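Side-chain contact in pectate lyase 1 (Juniperus ashei, PDB 1PXZ), which cleaves pectate by elimination with low activity, probably with the help of calcium, and is the major allergen of cedar pollen: residues I185-N190 and M199-D204. Numbering follows the deposited sequence.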
ATOM      1  N   ILE A 185      -7.771   2.069   5.074  1.00 11.04           N
ATOM      2  CA  ILE A 185      -6.904   1.465   4.054  1.00 11.54           C
ATOM      3  C   ILE A 185      -6.165   0.260   4.580  1.00  9.81           C
ATOM      4  O   ILE A 185      -5.657   0.226   5.693  1.00  7.42           O
ATOM      5  CB  ILE A 185      -5.919   2.544   3.563  1.00 11.42           C
ATOM      6  CG1 ILE A 185      -6.711   3.631   2.790  1.00 12.86           C
ATOM      7  CG2 ILE A 185      -4.773   2.013   2.731  1.00 11.07           C
ATOM      8  CD1 ILE A 185      -5.917   4.913   2.698  1.00 23.87           C
ATOM      9  N   THR A 186      -6.095  -0.776   3.742  1.00  6.95           N
ATOM     10  CA  THR A 186      -5.278  -1.934   4.071  1.00  3.70           C
ATOM     11  C   THR A 186      -4.213  -2.078   2.992  1.00  6.33           C
ATOM     12  O   THR A 186      -4.522  -1.970   1.809  1.00  7.06           O
ATOM     13  CB  THR A 186      -6.119  -3.219   4.149  1.00 11.72           C
ATOM     14  OG1 THR A 186      -6.921  -3.160   5.345  1.00 10.44           O
ATOM     15  CG2 THR A 186      -5.300  -4.500   4.254  1.00  9.14           C
ATOM     16  N   ILE A 187      -3.000  -2.321   3.446  1.00  5.05           N
ATOM     17  CA  ILE A 187      -1.882  -2.560   2.520  1.00  5.94           C
ATOM     18  C   ILE A 187      -1.363  -3.936   2.863  1.00  6.53           C
ATOM     19  O   ILE A 187      -0.740  -4.107   3.922  1.00  6.41           O
ATOM     20  CB  ILE A 187      -0.850  -1.451   2.709  1.00  7.20           C
ATOM     21  CG1 ILE A 187      -1.404  -0.071   2.298  1.00  3.89           C
ATOM     22  CG2 ILE A 187       0.464  -1.771   2.012  1.00  7.14           C
ATOM     23  CD1 ILE A 187      -0.618   1.094   2.880  1.00  5.27           C
ATOM     24  N   SER A 188      -1.614  -4.915   2.003  1.00  5.98           N
ATOM     25  CA  SER A 188      -1.397  -6.299   2.421  1.00  4.79           C
ATOM     26  C   SER A 188      -0.742  -7.162   1.347  1.00  9.71           C
ATOM     27  O   SER A 188      -0.969  -6.906   0.162  1.00  9.04           O
ATOM     28  CB  SER A 188      -2.751  -6.945   2.800  1.00 11.90           C
ATOM     29  OG  SER A 188      -3.691  -6.839   1.735  1.00  7.50           O
ATOM     30  N   ASN A 189       0.029  -8.170   1.762  1.00  7.70           N
ATOM     31  CA  ASN A 189       0.527  -9.184   0.844  1.00  7.12           C
ATOM     32  C   ASN A 189       1.403  -8.587  -0.258  1.00  5.82           C
ATOM     33  O   ASN A 189       1.551  -9.272  -1.273  1.00  6.34           O
ATOM     34  CB  ASN A 189      -0.638  -9.926   0.160  1.00 10.12           C
ATOM     35  CG  ASN A 189      -1.451 -10.784   1.114  1.00 12.91           C
ATOM     36  OD1 ASN A 189      -0.882 -11.606   1.833  1.00  9.48           O
ATOM     37  ND2 ASN A 189      -2.781 -10.613   1.105  1.00  8.96           N
ATOM     38  N   ASN A 190       1.948  -7.397  -0.105  1.00  4.51           N
ATOM     39  CA  ASN A 190       2.804  -6.829  -1.142  1.00  7.03           C
ATOM     40  C   ASN A 190       4.273  -7.217  -0.963  1.00  7.93           C
ATOM     41  O   ASN A 190       4.660  -7.561   0.148  1.00  5.97           O
ATOM     42  CB  ASN A 190       2.753  -5.307  -1.087  1.00  8.08           C
ATOM     43  CG  ASN A 190       1.323  -4.798  -1.236  1.00 13.98           C
ATOM     44  OD1 ASN A 190       0.727  -4.296  -0.276  1.00 12.46           O
ATOM     45  ND2 ASN A 190       0.811  -4.933  -2.449  1.00  5.93           N
ATOM     46  N   MET A 199       7.305   3.758   2.316  1.00  5.97           N
ATOM     47  CA  MET A 199       5.888   4.035   2.549  1.00 12.60           C
ATOM     48  C   MET A 199       5.714   5.204   3.520  1.00 16.98           C
ATOM     49  O   MET A 199       6.241   5.138   4.622  1.00 10.95           O
ATOM     50  CB  MET A 199       5.251   2.758   3.088  1.00 11.46           C
ATOM     51  CG  MET A 199       3.798   2.867   3.479  1.00 20.40           C
ATOM     52  SD  MET A 199       3.212   1.361   4.268  1.00 16.76           S
ATOM     53  CE  MET A 199       3.971   0.088   3.289  1.00 17.87           C
ATOM     54  N   LEU A 200       5.007   6.228   3.078  1.00 12.34           N
ATOM     55  CA  LEU A 200       4.724   7.457   3.798  1.00 11.15           C
ATOM     56  C   LEU A 200       3.240   7.459   4.151  1.00 12.67           C
ATOM     57  O   LEU A 200       2.401   7.473   3.242  1.00 15.86           O
ATOM     58  CB  LEU A 200       5.072   8.669   2.951  1.00 15.45           C
ATOM     59  CG  LEU A 200       5.555   9.925   3.662  1.00 29.09           C
ATOM     60  CD1 LEU A 200       6.629   9.589   4.691  1.00 27.18           C
ATOM     61  CD2 LEU A 200       6.079  10.938   2.653  1.00 24.25           C
ATOM     62  N   LEU A 201       2.907   7.403   5.432  1.00  8.71           N
ATOM     63  CA  LEU A 201       1.500   7.504   5.835  1.00  7.73           C
ATOM     64  C   LEU A 201       1.335   8.826   6.599  1.00 19.49           C
ATOM     65  O   LEU A 201       1.633   8.911   7.794  1.00 15.55           O
ATOM     66  CB  LEU A 201       1.085   6.310   6.674  1.00  9.96           C
ATOM     67  CG  LEU A 201       1.408   4.904   6.179  1.00 10.34           C
ATOM     68  CD1 LEU A 201       1.042   3.831   7.199  1.00 11.84           C
ATOM     69  CD2 LEU A 201       0.684   4.616   4.865  1.00 10.28           C
ATOM     70  N   GLY A 202       0.885   9.883   5.933  1.00 15.82           N
ATOM     71  CA  GLY A 202       0.810  11.238   6.476  1.00 15.65           C
ATOM     72  C   GLY A 202       2.021  12.039   6.006  1.00 21.82           C
ATOM     73  O   GLY A 202       3.158  11.667   6.313  1.00 20.15           O
ATOM     74  N   HIS A 203       1.818  13.119   5.274  1.00 22.72           N
ATOM     75  CA  HIS A 203       2.831  13.857   4.554  1.00 40.78           C
ATOM     76  C   HIS A 203       3.459  15.031   5.275  1.00 47.84           C
ATOM     77  O   HIS A 203       4.667  15.265   5.114  1.00 74.25           O
ATOM     78  CB  HIS A 203       2.233  14.436   3.250  1.00 55.85           C
ATOM     79  CG  HIS A 203       3.223  14.378   2.122  1.00 64.39           C
ATOM     80  ND1 HIS A 203       3.204  13.386   1.169  1.00 64.79           N
ATOM     81  CD2 HIS A 203       4.263  15.185   1.805  1.00 72.76           C
ATOM     82  CE1 HIS A 203       4.189  13.584   0.308  1.00 72.28           C
ATOM     83  NE2 HIS A 203       4.849  14.673   0.671  1.00 76.67           N
ATOM     84  N   ASP A 204       2.721  15.824   6.047  1.00 46.39           N
ATOM     85  CA  ASP A 204       3.439  16.927   6.702  1.00 66.56           C
ATOM     86  C   ASP A 204       3.139  16.983   8.202  1.00 68.66           C
ATOM     87  O   ASP A 204       2.116  16.467   8.655  1.00 50.97           O
ATOM     88  CB  ASP A 204       3.133  18.268   6.039  1.00 73.08           C
ATOM     89  CG  ASP A 204       1.834  18.322   5.269  1.00 71.99           C
ATOM     90  OD1 ASP A 204       0.801  17.855   5.793  1.00 33.04           O
ATOM     91  OD2 ASP A 204       1.844  18.843   4.133  1.00 87.95           O
TER
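Ser188 OG is gripped by two groups, Asp164 OD1 and Trp162 NE1, on the outer side of strand 185-188, next to Ile187, which faces Met199 and Leu201. Strand alternation turns Ile187 inward, where it meets both of these residues. The contact there is wholly apolar and small, burying 99 Å² in all. The closest approach is from Ile187 CD1 to Met199 SD, at 4.1 Å. Ile187 CD1 also lies 4.2 Å from Leu201 CD2. The Met199 SD and Leu201 CD2 atoms are themselves 4.2 Å apart, so these three atoms, two methyl carbons and a sulfur, form a nearly equilateral triangle. Ile187 CG1 stands anti to its own carbonyl carbon (chi1 -65°), and an extended chi2 carries CD1 out to face both Met199 SD and Leu201 CD2. Its second branch, CG2, takes the methyl CE of Met199 at 4.2 Å. Met199 runs straight through its first two torsions and then bends at chi3 (-41°). The bend brings CE back to the side of CG2, so the two side chains pass alongside one another in opposite directions. The fold is the right-handed parallel beta-helix of polysaccharide lyase family 1. The two segments lie on different walls of one coil, and the backbones come no nearer than 10.2 Å, between the CA atoms of Ile187 and Met199. Only side chains bridge the interior. Adjacent coils continue the packing: Ile187 touches Ile163 and Ile176 on one side and Val215 on the other, while Met199 rests on Val217. Leu200 alternates to the other side of its strand, where its CD2 sits 4.0 Å above the ring plane of His203, displaced toward the rim. Met199 is near Arg229, a predicted active-site residue.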